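Local coordinates for protein Cyclo(L-leucyl-L-leucyl) synthase (Staphylococcus haemolyticus, PDB 6EZ3) that catalyses ATP-independent formation of cyclodipeptides such as cyclo(L-leucyl-L-leucyl) from aminoacyl-tRNAs, at residues N12-Y17 and E216-I221; R40-Q44 and D93-C98; S62-C68 and Y167-Y171; T124-Q128 and F210-M214. All blocks are in the same frame, centred on the assembly; numbering follows the deposited sequence.

All four contacts lie within one cyclodipeptide synthase domain. Contacts 1 and 2, with centres about 23 Å apart, each involve helices packed on the central sheet: helix 11-19 against strand 218-225 in contact 1, and helices 36-49 and 73-97 against each other in contact 2. Contact 3 holds a residue of the presumed active site, Y171, whose side chain is about 5 Å from that of S28, the likely nucleophile. Contact 4, its centre about 20 Å from that of contact 3, packs a helix against the loop leading to strand 218-225. That loop touches contact 1 through M214, whose SD lies 4.1 Å from G219 CA. Contacts 2 and 4 are on opposite sides of the chain's centre, their own centres about 34 Å apart.

Contact 1 (N12-Y17 and E216-I221); sequences NCKQIY and EKQGYI
The side chain of I16 lies over the turn that leads into strand 218-221, its CD1 methyl resting 3.5 Å from both the carbonyl O of E216 and the backbone N of Q218. CD1 of I16 is anti to its CA (chi2 172°), which extends the branch toward the turn. Beside it N12 ND2 donates to E216 O at 3.1 Å with an N-H...O angle of 161°, the acceptor near the amide plane of N12 but the donor above the carbonyl plane of E216. Helix 11-19 packs here on a face of the mixed sheet of a Rossmann-like domain, running almost perpendicular to the strand, with segment axes 7.4 Å apart. G219, lacking a side chain, meets the helix where C13 lies; C13 SG is 3.8 Å from G219 CA and accepts a hydrogen bond from Y220 N at 3.6 Å. Farther along, the side chains of Y17 and I221 cross at about a right angle, the CD1 methyl of I221 sitting 4.0 Å from Y17 CD2. W45 of helix 36-49 touches both. On the other side of the strand, Y220 OH bonds A197 O and its ring neighbours Y195, a probable substrate-binding residue.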
loop_
_atom_site.group_PDB
_atom_site.type_symbol
_atom_site.label_atom_id
_atom_site.label_comp_id
_atom_site.label_asym_id
_atom_site.label_seq_id
_atom_site.Cartn_x
_atom_site.Cartn_y
_atom_site.Cartn_z
ATOM N N ASN A 12 -2.593 -14.313 -13.387
ATOM C CA ASN A 12 -3.287 -14.754 -12.186
ATOM C C ASN A 12 -4.067 -13.596 -11.550
ATOM O O ASN A 12 -5.176 -13.805 -11.067
ATOM C CB ASN A 12 -2.293 -15.380 -11.230
ATOM C CG ASN A 12 -2.868 -15.837 -9.937
ATOM O OD1 ASN A 12 -3.644 -16.796 -9.870
ATOM N ND2 ASN A 12 -2.499 -15.146 -8.881
ATOM N N CYS A 13 -3.513 -12.371 -11.615
ATOM C CA CYS A 13 -4.156 -11.145 -11.130
ATOM C C CYS A 13 -5.478 -10.901 -11.914
ATOM O O CYS A 13 -6.508 -10.599 -11.311
ATOM C CB CYS A 13 -3.206 -9.953 -11.242
ATOM S SG CYS A 13 -1.591 -10.193 -10.442
ATOM N N LYS A 14 -5.468 -11.145 -13.232
ATOM C CA LYS A 14 -6.644 -11.006 -14.099
ATOM C C LYS A 14 -7.698 -12.036 -13.717
ATOM O O LYS A 14 -8.886 -11.689 -13.639
ATOM C CB LYS A 14 -6.244 -11.134 -15.573
ATOM C CG LYS A 14 -7.313 -10.654 -16.555
ATOM C CD LYS A 14 -6.770 -10.500 -17.976
ATOM C CE LYS A 14 -7.726 -9.766 -18.894
ATOM N NZ LYS A 14 -7.073 -9.337 -20.167
ATOM N N GLN A 15 -7.252 -13.286 -13.426
ATOM C CA GLN A 15 -8.126 -14.377 -12.974
ATOM C C GLN A 15 -8.811 -13.991 -11.652
ATOM O O GLN A 15 -10.030 -14.150 -11.545
ATOM C CB GLN A 15 -7.347 -15.688 -12.775
ATOM C CG GLN A 15 -6.781 -16.322 -14.039
ATOM C CD GLN A 15 -5.811 -17.453 -13.754
ATOM O OE1 GLN A 15 -5.558 -17.841 -12.597
ATOM N NE2 GLN A 15 -5.238 -18.007 -14.817
ATOM N N ILE A 16 -8.032 -13.467 -10.671
ATOM C CA ILE A 16 -8.560 -13.035 -9.377
ATOM C C ILE A 16 -9.563 -11.892 -9.611
ATOM O O ILE A 16 -10.699 -11.946 -9.091
ATOM C CB ILE A 16 -7.419 -12.679 -8.342
ATOM C CG1 ILE A 16 -6.648 -13.962 -7.896
ATOM C CG2 ILE A 16 -7.928 -11.886 -7.123
ATOM C CD1 ILE A 16 -5.357 -13.734 -7.027
ATOM N N TYR A 17 -9.145 -10.888 -10.438
ATOM C CA TYR A 17 -9.954 -9.716 -10.779
ATOM C C TYR A 17 -11.306 -10.140 -11.284
ATOM O O TYR A 17 -12.306 -9.661 -10.733
ATOM C CB TYR A 17 -9.242 -8.831 -11.800
ATOM C CG TYR A 17 -10.004 -7.588 -12.204
ATOM C CD1 TYR A 17 -10.667 -7.522 -13.417
ATOM C CD2 TYR A 17 -10.007 -6.454 -11.400
ATOM C CE1 TYR A 17 -11.346 -6.369 -13.811
ATOM C CE2 TYR A 17 -10.693 -5.297 -11.777
ATOM C CZ TYR A 17 -11.353 -5.255 -12.991
ATOM O OH TYR A 17 -12.033 -4.117 -13.381
ATOM N N GLU A 216 -0.603 -16.952 -4.239
ATOM C CA GLU A 216 -1.502 -17.384 -5.322
ATOM C C GLU A 216 -2.879 -16.754 -5.232
ATOM O O GLU A 216 -3.519 -16.574 -6.269
ATOM C CB GLU A 216 -1.628 -18.928 -5.390
ATOM C CG GLU A 216 -2.039 -19.613 -4.077
ATOM C CD GLU A 216 -2.437 -21.083 -4.137
ATOM O OE1 GLU A 216 -3.638 -21.372 -4.352
ATOM O OE2 GLU A 216 -1.558 -21.945 -3.899
ATOM N N LYS A 217 -3.335 -16.427 -3.991
ATOM C CA LYS A 217 -4.629 -15.797 -3.677
ATOM C C LYS A 217 -4.480 -14.250 -3.500
ATOM O O LYS A 217 -5.337 -13.582 -2.909
ATOM C CB LYS A 217 -5.239 -16.474 -2.426
ATOM C CG LYS A 217 -6.365 -17.435 -2.728
ATOM C CD LYS A 217 -5.900 -18.796 -3.262
ATOM C CE LYS A 217 -7.026 -19.645 -3.829
ATOM N NZ LYS A 217 -7.906 -20.164 -2.746
ATOM N N GLN A 218 -3.404 -13.697 -4.080
ATOM C CA GLN A 218 -3.055 -12.286 -3.979
ATOM C C GLN A 218 -2.596 -11.704 -5.319
ATOM O O GLN A 218 -1.737 -12.283 -5.977
ATOM C CB GLN A 218 -1.971 -12.100 -2.889
ATOM C CG GLN A 218 -1.511 -10.664 -2.667
ATOM C CD GLN A 218 -2.313 -9.884 -1.669
ATOM O OE1 GLN A 218 -2.851 -10.413 -0.699
ATOM N NE2 GLN A 218 -2.284 -8.588 -1.808
ATOM N N GLY A 219 -3.152 -10.544 -5.676
ATOM C CA GLY A 219 -2.802 -9.846 -6.907
ATOM C C GLY A 219 -2.399 -8.393 -6.754
ATOM O O GLY A 219 -2.301 -7.876 -5.631
ATOM N N TYR A 220 -2.111 -7.739 -7.893
ATOM C CA TYR A 220 -1.782 -6.311 -7.943
ATOM C C TYR A 220 -2.318 -5.738 -9.263
ATOM O O TYR A 220 -1.935 -6.219 -10.345
ATOM C CB TYR A 220 -0.272 -6.039 -7.771
ATOM C CG TYR A 220 0.087 -4.564 -7.768
ATOM C CD1 TYR A 220 0.349 -3.886 -8.957
ATOM C CD2 TYR A 220 0.203 -3.854 -6.573
ATOM C CE1 TYR A 220 0.669 -2.529 -8.962
ATOM C CE2 TYR A 220 0.552 -2.501 -6.565
ATOM C CZ TYR A 220 0.768 -1.841 -7.765
ATOM O OH TYR A 220 1.100 -0.512 -7.776
ATOM N N ILE A 221 -3.226 -4.734 -9.167
ATOM C CA ILE A 221 -3.823 -4.091 -10.346
ATOM C C ILE A 221 -3.486 -2.596 -10.401
ATOM O O ILE A 221 -3.332 -1.952 -9.355
ATOM C CB ILE A 221 -5.346 -4.372 -10.507
ATOM C CG1 ILE A 221 -6.190 -3.716 -9.385
ATOM C CG2 ILE A 221 -5.621 -5.870 -10.625
ATOM C CD1 ILE A 221 -7.756 -3.721 -9.575
#

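Contact 2 (R40-Q44 and D93-C98); sequences RKIIQ and DEIIKC
A salt-bridge network of R40, E94 and K97 joins two helices of the Rossmann-like domain: helix 36-49 links parallel strands 22-26 and 52-57 in a beta-alpha-beta crossover, and helix 73-97 lies in the connection from 52-57 to 106-108. The segment axes run 35° apart and approach to 9.9 Å. E94 lies between the helices, with its chain bent at chi2 (-57°), and both carboxylate oxygens are engaged. R40 NH2 reaches OE2 of E94 at 2.8 Å in a nearly straight bond, lying on that oxygen's anti lone pair. The oxygen is in the guanidinium plane, yet the guanidinium and carboxylate planes stand almost perpendicular. K97 NZ, from the same helix as E94, shares E94 OE2 at 2.9 Å, so two cationic groups converge on one oxygen and would be expected to keep the glutamate ionised. On the side facing the sheet, I43 CD1 touches E94 CB at 4.0 Å and approaches I95 CG1; both isoleucines also pack on F53 and I55 of strand 52-57. At the C-terminal ends of both segments Q44 NE2 lies 3.4 Å from C98 SG and donates to E94 OE1 at 3.2 Å, meeting that oxygen nearly along its C-O axis.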
loop_
_atom_site.group_PDB
_atom_site.type_symbol
_atom_site.label_atom_id
_atom_site.label_comp_id
_atom_site.label_asym_id
_atom_site.label_seq_id
_atom_site.Cartn_x
_atom_site.Cartn_y
_atom_site.Cartn_z
ATOM N N ARG A 40 -12.782 9.392 -3.570
ATOM C CA ARG A 40 -14.199 9.107 -3.725
ATOM C C ARG A 40 -14.443 8.209 -4.934
ATOM O O ARG A 40 -15.106 7.175 -4.809
ATOM C CB ARG A 40 -14.977 10.416 -3.797
ATOM C CG ARG A 40 -14.777 11.200 -2.505
ATOM C CD ARG A 40 -15.788 12.285 -2.209
ATOM N NE ARG A 40 -15.375 13.031 -1.021
ATOM C CZ ARG A 40 -15.902 12.891 0.190
ATOM N NH1 ARG A 40 -15.453 13.627 1.203
ATOM N NH2 ARG A 40 -16.901 12.036 0.394
ATOM N N LYS A 41 -13.852 8.588 -6.084
ATOM C CA LYS A 41 -13.909 7.871 -7.352
ATOM C C LYS A 41 -13.565 6.405 -7.138
ATOM O O LYS A 41 -14.357 5.546 -7.512
ATOM C CB LYS A 41 -12.896 8.473 -8.370
ATOM C CG LYS A 41 -13.524 9.275 -9.504
ATOM C CD LYS A 41 -12.717 9.188 -10.800
ATOM C CE LYS A 41 -13.171 10.196 -11.826
ATOM N NZ LYS A 41 -12.739 11.582 -11.495
ATOM N N ILE A 42 -12.392 6.120 -6.538
ATOM C CA ILE A 42 -11.901 4.754 -6.321
ATOM C C ILE A 42 -12.811 3.964 -5.388
ATOM O O ILE A 42 -12.953 2.770 -5.583
ATOM C CB ILE A 42 -10.398 4.684 -5.885
ATOM C CG1 ILE A 42 -10.101 5.562 -4.662
ATOM C CG2 ILE A 42 -9.467 5.013 -7.075
ATOM C CD1 ILE A 42 -8.757 5.465 -4.113
ATOM N N ILE A 43 -13.435 4.622 -4.392
ATOM C CA ILE A 43 -14.355 3.957 -3.473
ATOM C C ILE A 43 -15.628 3.583 -4.231
ATOM O O ILE A 43 -16.047 2.419 -4.202
ATOM C CB ILE A 43 -14.618 4.760 -2.185
ATOM C CG1 ILE A 43 -13.303 4.925 -1.387
ATOM C CG2 ILE A 43 -15.730 4.087 -1.361
ATOM C CD1 ILE A 43 -13.453 5.275 0.157
ATOM N N GLN A 44 -16.201 4.547 -4.960
ATOM C CA GLN A 44 -17.390 4.285 -5.753
ATOM C C GLN A 44 -17.158 3.138 -6.726
ATOM O O GLN A 44 -18.028 2.287 -6.854
ATOM C CB GLN A 44 -17.872 5.556 -6.471
ATOM C CG GLN A 44 -18.697 6.517 -5.584
ATOM C CD GLN A 44 -19.944 5.924 -4.947
ATOM O OE1 GLN A 44 -20.598 5.005 -5.488
ATOM N NE2 GLN A 44 -20.297 6.444 -3.768
ATOM N N ASP A 93 -16.835 9.001 5.014
ATOM C CA ASP A 93 -17.932 9.699 4.366
ATOM C C ASP A 93 -18.417 8.985 3.130
ATOM O O ASP A 93 -19.634 8.861 2.932
ATOM C CB ASP A 93 -17.538 11.132 4.038
ATOM C CG ASP A 93 -18.284 12.133 4.896
ATOM O OD1 ASP A 93 -19.546 12.151 4.834
ATOM O OD2 ASP A 93 -17.616 12.890 5.646
ATOM N N GLU A 94 -17.475 8.481 2.319
ATOM C CA GLU A 94 -17.815 7.773 1.087
ATOM C C GLU A 94 -18.391 6.408 1.322
ATOM O O GLU A 94 -19.283 5.991 0.570
ATOM C CB GLU A 94 -16.629 7.687 0.137
ATOM C CG GLU A 94 -16.516 8.913 -0.732
ATOM C CD GLU A 94 -17.716 9.266 -1.595
ATOM O OE1 GLU A 94 -18.251 8.387 -2.317
ATOM O OE2 GLU A 94 -18.109 10.451 -1.550
ATOM N N ILE A 95 -17.884 5.707 2.372
ATOM C CA ILE A 95 -18.366 4.382 2.737
ATOM C C ILE A 95 -19.834 4.484 3.173
ATOM O O ILE A 95 -20.642 3.682 2.710
ATOM C CB ILE A 95 -17.418 3.698 3.750
ATOM C CG1 ILE A 95 -16.062 3.351 3.091
ATOM C CG2 ILE A 95 -18.065 2.439 4.384
ATOM C CD1 ILE A 95 -14.885 3.337 4.079
ATOM N N ILE A 96 -20.204 5.547 3.938
ATOM C CA ILE A 96 -21.601 5.778 4.340
ATOM C C ILE A 96 -22.482 5.993 3.111
ATOM O O ILE A 96 -23.554 5.375 3.005
ATOM C CB ILE A 96 -21.781 6.921 5.345
ATOM C CG1 ILE A 96 -21.006 6.666 6.641
ATOM C CG2 ILE A 96 -23.268 7.088 5.648
ATOM C CD1 ILE A 96 -20.438 7.934 7.299
ATOM N N LYS A 97 -22.006 6.829 2.167
ATOM C CA LYS A 97 -22.742 7.095 0.939
ATOM C C LYS A 97 -23.016 5.804 0.176
ATOM O O LYS A 97 -23.993 5.727 -0.560
ATOM C CB LYS A 97 -21.967 8.070 0.063
ATOM C CG LYS A 97 -21.899 9.515 0.587
ATOM C CD LYS A 97 -21.460 10.469 -0.516
ATOM C CE LYS A 97 -20.610 11.591 -0.013
ATOM N NZ LYS A 97 -20.137 12.419 -1.145
ATOM N N CYS A 98 -22.166 4.768 0.394
ATOM C CA CYS A 98 -22.273 3.453 -0.253
ATOM C C CYS A 98 -23.188 2.486 0.504
ATOM O O CYS A 98 -23.436 1.365 0.024
ATOM C CB CYS A 98 -20.890 2.856 -0.484
ATOM S SG CYS A 98 -19.907 3.739 -1.711
#

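Contact 3 (S62-C68 and Y167-Y171); sequences SKNLLEC and YAAQY
The hydroxyl of Y167 donates to E67 OE2 at 2.6 Å, approaching on the syn side of the carboxylate but 35° out of its plane. CD of E67 is anti to its CA (chi2 -173°), and this extended chain carries OE2 out to the phenol. The Y167 ring lies across helix 63-68. The N64 amide stacks over one face, its plane only 6° from that of the ring, and C68 SG meets the edge, 3.7 Å from Y167 CD1. From this stacked position N64 ND2 makes a weak, nearly straight bond back to Y167 O at 3.4 Å. Helices 63-68 and 162-175 run roughly antiparallel, with segment axes 8.1 Å apart. L65 wedges between A168 and Y171: its CD1 is 3.7 Å from Y171 CB, while its CD2 sits 4.1 Å above the centre of the Y171 ring in a CH-pi contact. S62 OG, bonded to G59 O, comes up to the same ring at its edge. F109 packs on Y171 edge-to-face. Y171 belongs to the probable substrate pocket, near S28 and E175; with a leucine methyl over one face, a serine at its edge and the F109 ring against it, it is likely to be held in a defined orientation there.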
loop_
_atom_site.group_PDB
_atom_site.type_symbol
_atom_site.label_atom_id
_atom_site.label_comp_id
_atom_site.label_asym_id
_atom_site.label_seq_id
_atom_site.Cartn_x
_atom_site.Cartn_y
_atom_site.Cartn_z
ATOM N N SER A 62 5.567 6.267 8.223
ATOM C CA SER A 62 5.496 7.363 7.257
ATOM C C SER A 62 6.215 8.581 7.811
ATOM O O SER A 62 6.509 9.517 7.053
ATOM C CB SER A 62 4.054 7.730 6.932
ATOM O OG SER A 62 3.449 6.626 6.290
ATOM N N LYS A 63 6.478 8.593 9.136
ATOM C CA LYS A 63 7.203 9.706 9.732
ATOM C C LYS A 63 8.595 9.779 9.083
ATOM O O LYS A 63 9.011 10.854 8.628
ATOM C CB LYS A 63 7.247 9.630 11.281
ATOM C CG LYS A 63 7.909 8.415 11.922
ATOM C CD LYS A 63 8.666 8.898 13.158
ATOM C CE LYS A 63 9.069 7.833 14.153
ATOM N NZ LYS A 63 9.436 8.433 15.473
ATOM N N ASN A 64 9.231 8.587 8.933
ATOM C CA ASN A 64 10.551 8.334 8.359
ATOM C C ASN A 64 10.777 9.072 7.044
ATOM O O ASN A 64 11.821 9.688 6.856
ATOM C CB ASN A 64 10.773 6.830 8.184
ATOM C CG ASN A 64 10.696 6.031 9.464
ATOM O OD1 ASN A 64 9.969 6.369 10.413
ATOM N ND2 ASN A 64 11.444 4.931 9.511
ATOM N N LEU A 65 9.776 9.057 6.173
ATOM C CA LEU A 65 9.818 9.738 4.880
ATOM C C LEU A 65 9.883 11.255 5.057
ATOM O O LEU A 65 10.649 11.901 4.358
ATOM C CB LEU A 65 8.619 9.320 4.006
ATOM C CG LEU A 65 8.813 8.175 2.996
ATOM C CD1 LEU A 65 9.337 6.896 3.624
ATOM C CD2 LEU A 65 7.524 7.840 2.344
ATOM N N LEU A 66 9.123 11.811 6.018
ATOM C CA LEU A 66 9.121 13.249 6.319
ATOM C C LEU A 66 10.445 13.664 6.979
ATOM O O LEU A 66 10.984 14.728 6.654
ATOM C CB LEU A 66 7.933 13.636 7.215
ATOM C CG LEU A 66 6.546 13.477 6.626
ATOM C CD1 LEU A 66 5.518 13.627 7.692
ATOM C CD2 LEU A 66 6.286 14.485 5.528
ATOM N N GLU A 67 10.984 12.798 7.860
ATOM C CA GLU A 67 12.268 13.004 8.534
ATOM C C GLU A 67 13.420 13.123 7.510
ATOM O O GLU A 67 14.310 13.957 7.684
ATOM C CB GLU A 67 12.522 11.873 9.536
ATOM C CG GLU A 67 11.675 12.027 10.784
ATOM C CD GLU A 67 11.991 11.032 11.874
ATOM O OE1 GLU A 67 12.525 11.442 12.929
ATOM O OE2 GLU A 67 11.730 9.832 11.658
ATOM N N CYS A 68 13.353 12.339 6.416
ATOM C CA CYS A 68 14.317 12.351 5.326
ATOM C C CYS A 68 14.125 13.599 4.469
ATOM O O CYS A 68 15.047 13.996 3.759
ATOM C CB CYS A 68 14.197 11.078 4.495
ATOM S SG CYS A 68 14.664 9.566 5.379
ATOM N N TYR A 167 16.751 4.383 5.964
ATOM C CA TYR A 167 15.773 4.851 6.941
ATOM C C TYR A 167 14.392 4.819 6.285
ATOM O O TYR A 167 13.483 4.202 6.835
ATOM C CB TYR A 167 16.112 6.272 7.442
ATOM C CG TYR A 167 15.356 6.693 8.690
ATOM C CD1 TYR A 167 14.643 7.893 8.728
ATOM C CD2 TYR A 167 15.375 5.909 9.842
ATOM C CE1 TYR A 167 13.966 8.298 9.883
ATOM C CE2 TYR A 167 14.688 6.292 10.993
ATOM C CZ TYR A 167 13.996 7.494 11.016
ATOM O OH TYR A 167 13.341 7.856 12.172
ATOM N N ALA A 168 14.258 5.434 5.082
ATOM C CA ALA A 168 13.013 5.494 4.317
ATOM C C ALA A 168 12.487 4.109 3.923
ATOM O O ALA A 168 11.285 3.957 3.714
ATOM C CB ALA A 168 13.198 6.364 3.084
ATOM N N ALA A 169 13.382 3.090 3.868
ATOM C CA ALA A 169 13.045 1.706 3.520
ATOM C C ALA A 169 12.186 1.021 4.589
ATOM O O ALA A 169 11.475 0.067 4.275
ATOM C CB ALA A 169 14.312 0.904 3.265
ATOM N N GLN A 170 12.234 1.520 5.837
ATOM C CA GLN A 170 11.457 0.988 6.972
ATOM C C GLN A 170 9.944 0.979 6.660
ATOM O O GLN A 170 9.244 0.052 7.073
ATOM C CB GLN A 170 11.743 1.787 8.276
ATOM C CG GLN A 170 13.216 1.883 8.707
ATOM C CD GLN A 170 13.795 0.566 9.165
ATOM O OE1 GLN A 170 13.621 0.144 10.317
ATOM N NE2 GLN A 170 14.507 -0.106 8.276
ATOM N N TYR A 171 9.478 2.013 5.909
ATOM C CA TYR A 171 8.122 2.230 5.401
ATOM C C TYR A 171 7.812 1.128 4.404
ATOM O O TYR A 171 6.835 0.425 4.588
ATOM C CB TYR A 171 8.078 3.599 4.703
ATOM C CG TYR A 171 6.786 3.964 4.004
ATOM C CD1 TYR A 171 6.586 3.656 2.658
ATOM C CD2 TYR A 171 5.828 4.751 4.639
ATOM C CE1 TYR A 171 5.418 4.040 1.992
ATOM C CE2 TYR A 171 4.665 5.154 3.979
ATOM C CZ TYR A 171 4.451 4.785 2.658
ATOM O OH TYR A 171 3.288 5.182 2.012
#

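Contact 4 (T124-Q128 and F210-M214); sequences TIVDQ and FNLKM
One turn of helix 116-131 faces the irregular segment 210-214, with the closest CA pairs at 7.2 Å (I125 and L212) and 7.0 Å (Q128 and N211), so side chains alone bridge the two. L212 makes the apolar half of the contact. Its forked end spans the turn: CD2 lies 3.7 Å from I125 CG1 and 3.8 Å from T124 CG2, while CD1 rests 4.1 Å from Q128 CB. The L212 side chain crosses that of I125 at about a right angle but slides past T124 in the opposite direction. F135 of helix 133-149 touches both I125 and L212 and extends the cluster. Toward the surface, Q128 and N211 make the polar half. N211 ND2 donates to Q128 OE1 at 3.1 Å, in a bent bond of 137° at the hydrogen; the donor stands well above the carbonyl plane, and the two amide planes are 72° apart. Q128 folds back at chi2 (51°), bringing its NE2 to T124 O in a weak bond within the helix. I125 also neighbours L173, a probable substrate-binding residue. The loop before strand 218-225 is thus held against the helix by burial of L212 together with an amide-amide bond at the more exposed margin, which, being bent and out of plane, is probably a modest one.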
loop_
_atom_site.group_PDB
_atom_site.type_symbol
_atom_site.label_atom_id
_atom_site.label_comp_id
_atom_site.label_asym_id
_atom_site.label_seq_id
_atom_site.Cartn_x
_atom_site.Cartn_y
_atom_site.Cartn_z
ATOM N N THR A 124 10.204 -12.573 7.624
ATOM C CA THR A 124 10.622 -13.192 6.354
ATOM C C THR A 124 11.124 -12.131 5.366
ATOM O O THR A 124 12.105 -12.391 4.673
ATOM C CB THR A 124 9.391 -13.937 5.750
ATOM O OG1 THR A 124 8.910 -14.923 6.672
ATOM C CG2 THR A 124 9.612 -14.508 4.363
ATOM N N ILE A 125 10.440 -10.958 5.284
ATOM C CA ILE A 125 10.833 -9.844 4.411
ATOM C C ILE A 125 12.120 -9.194 4.946
ATOM O O ILE A 125 13.056 -9.037 4.170
ATOM C CB ILE A 125 9.685 -8.812 4.208
ATOM C CG1 ILE A 125 8.551 -9.392 3.353
ATOM C CG2 ILE A 125 10.196 -7.503 3.603
ATOM C CD1 ILE A 125 7.236 -8.697 3.548
ATOM N N VAL A 126 12.173 -8.823 6.255
ATOM C CA VAL A 126 13.360 -8.196 6.864
ATOM C C VAL A 126 14.595 -9.106 6.733
ATOM O O VAL A 126 15.685 -8.607 6.420
ATOM C CB VAL A 126 13.116 -7.710 8.312
ATOM C CG1 VAL A 126 14.406 -7.271 8.983
ATOM C CG2 VAL A 126 12.135 -6.560 8.321
ATOM N N ASP A 127 14.415 -10.438 6.909
ATOM C CA ASP A 127 15.501 -11.400 6.777
ATOM C C ASP A 127 16.144 -11.255 5.389
ATOM O O ASP A 127 17.359 -11.074 5.300
ATOM C CB ASP A 127 15.004 -12.836 7.031
ATOM C CG ASP A 127 14.618 -13.146 8.471
ATOM O OD1 ASP A 127 15.060 -12.394 9.386
ATOM O OD2 ASP A 127 13.881 -14.155 8.690
ATOM N N GLN A 128 15.310 -11.229 4.321
ATOM C CA GLN A 128 15.738 -11.049 2.927
ATOM C C GLN A 128 16.400 -9.675 2.723
ATOM O O GLN A 128 17.413 -9.570 2.035
ATOM C CB GLN A 128 14.553 -11.236 1.964
ATOM C CG GLN A 128 14.637 -12.486 1.118
ATOM C CD GLN A 128 14.887 -13.719 1.931
ATOM O OE1 GLN A 128 15.939 -14.334 1.822
ATOM N NE2 GLN A 128 13.941 -14.098 2.785
ATOM N N PHE A 210 13.780 -12.882 -6.142
ATOM C CA PHE A 210 14.069 -12.931 -4.703
ATOM C C PHE A 210 13.509 -14.186 -4.041
ATOM O O PHE A 210 12.761 -14.946 -4.669
ATOM C CB PHE A 210 13.572 -11.672 -3.971
ATOM C CG PHE A 210 13.643 -10.373 -4.731
ATOM C CD1 PHE A 210 14.867 -9.776 -5.012
ATOM C CD2 PHE A 210 12.484 -9.725 -5.133
ATOM C CE1 PHE A 210 14.930 -8.573 -5.711
ATOM C CE2 PHE A 210 12.543 -8.507 -5.805
ATOM C CZ PHE A 210 13.767 -7.935 -6.083
ATOM N N ASN A 211 13.850 -14.384 -2.755
ATOM C CA ASN A 211 13.402 -15.521 -1.924
ATOM C C ASN A 211 12.041 -15.252 -1.269
ATOM O O ASN A 211 11.708 -15.864 -0.256
ATOM C CB ASN A 211 14.465 -15.869 -0.869
ATOM C CG ASN A 211 15.856 -16.056 -1.442
ATOM O OD1 ASN A 211 16.096 -16.961 -2.257
ATOM N ND2 ASN A 211 16.792 -15.178 -1.058
ATOM N N LEU A 212 11.264 -14.322 -1.862
ATOM C CA LEU A 212 9.912 -13.914 -1.467
ATOM C C LEU A 212 8.955 -14.189 -2.620
ATOM O O LEU A 212 9.352 -14.133 -3.788
ATOM C CB LEU A 212 9.855 -12.427 -1.107
ATOM C CG LEU A 212 10.678 -11.972 0.079
ATOM C CD1 LEU A 212 11.075 -10.539 -0.088
ATOM C CD2 LEU A 212 9.911 -12.136 1.358
ATOM N N LYS A 213 7.696 -14.500 -2.292
ATOM C CA LYS A 213 6.684 -14.796 -3.300
ATOM C C LYS A 213 5.346 -14.142 -2.994
ATOM O O LYS A 213 4.902 -14.129 -1.848
ATOM C CB LYS A 213 6.520 -16.317 -3.479
ATOM C CG LYS A 213 7.638 -16.968 -4.313
ATOM C CD LYS A 213 7.438 -18.482 -4.451
ATOM C CE LYS A 213 8.656 -19.228 -4.949
ATOM N NZ LYS A 213 8.554 -20.689 -4.665
ATOM N N MET A 214 4.698 -13.589 -4.021
ATOM C CA MET A 214 3.366 -13.038 -3.843
ATOM C C MET A 214 2.389 -14.242 -3.908
ATOM O O MET A 214 2.363 -14.976 -4.902
ATOM C CB MET A 214 3.047 -12.013 -4.926
ATOM C CG MET A 214 1.712 -11.369 -4.720
ATOM S SD MET A 214 1.126 -10.555 -6.203
ATOM C CE MET A 214 1.955 -9.101 -6.057
#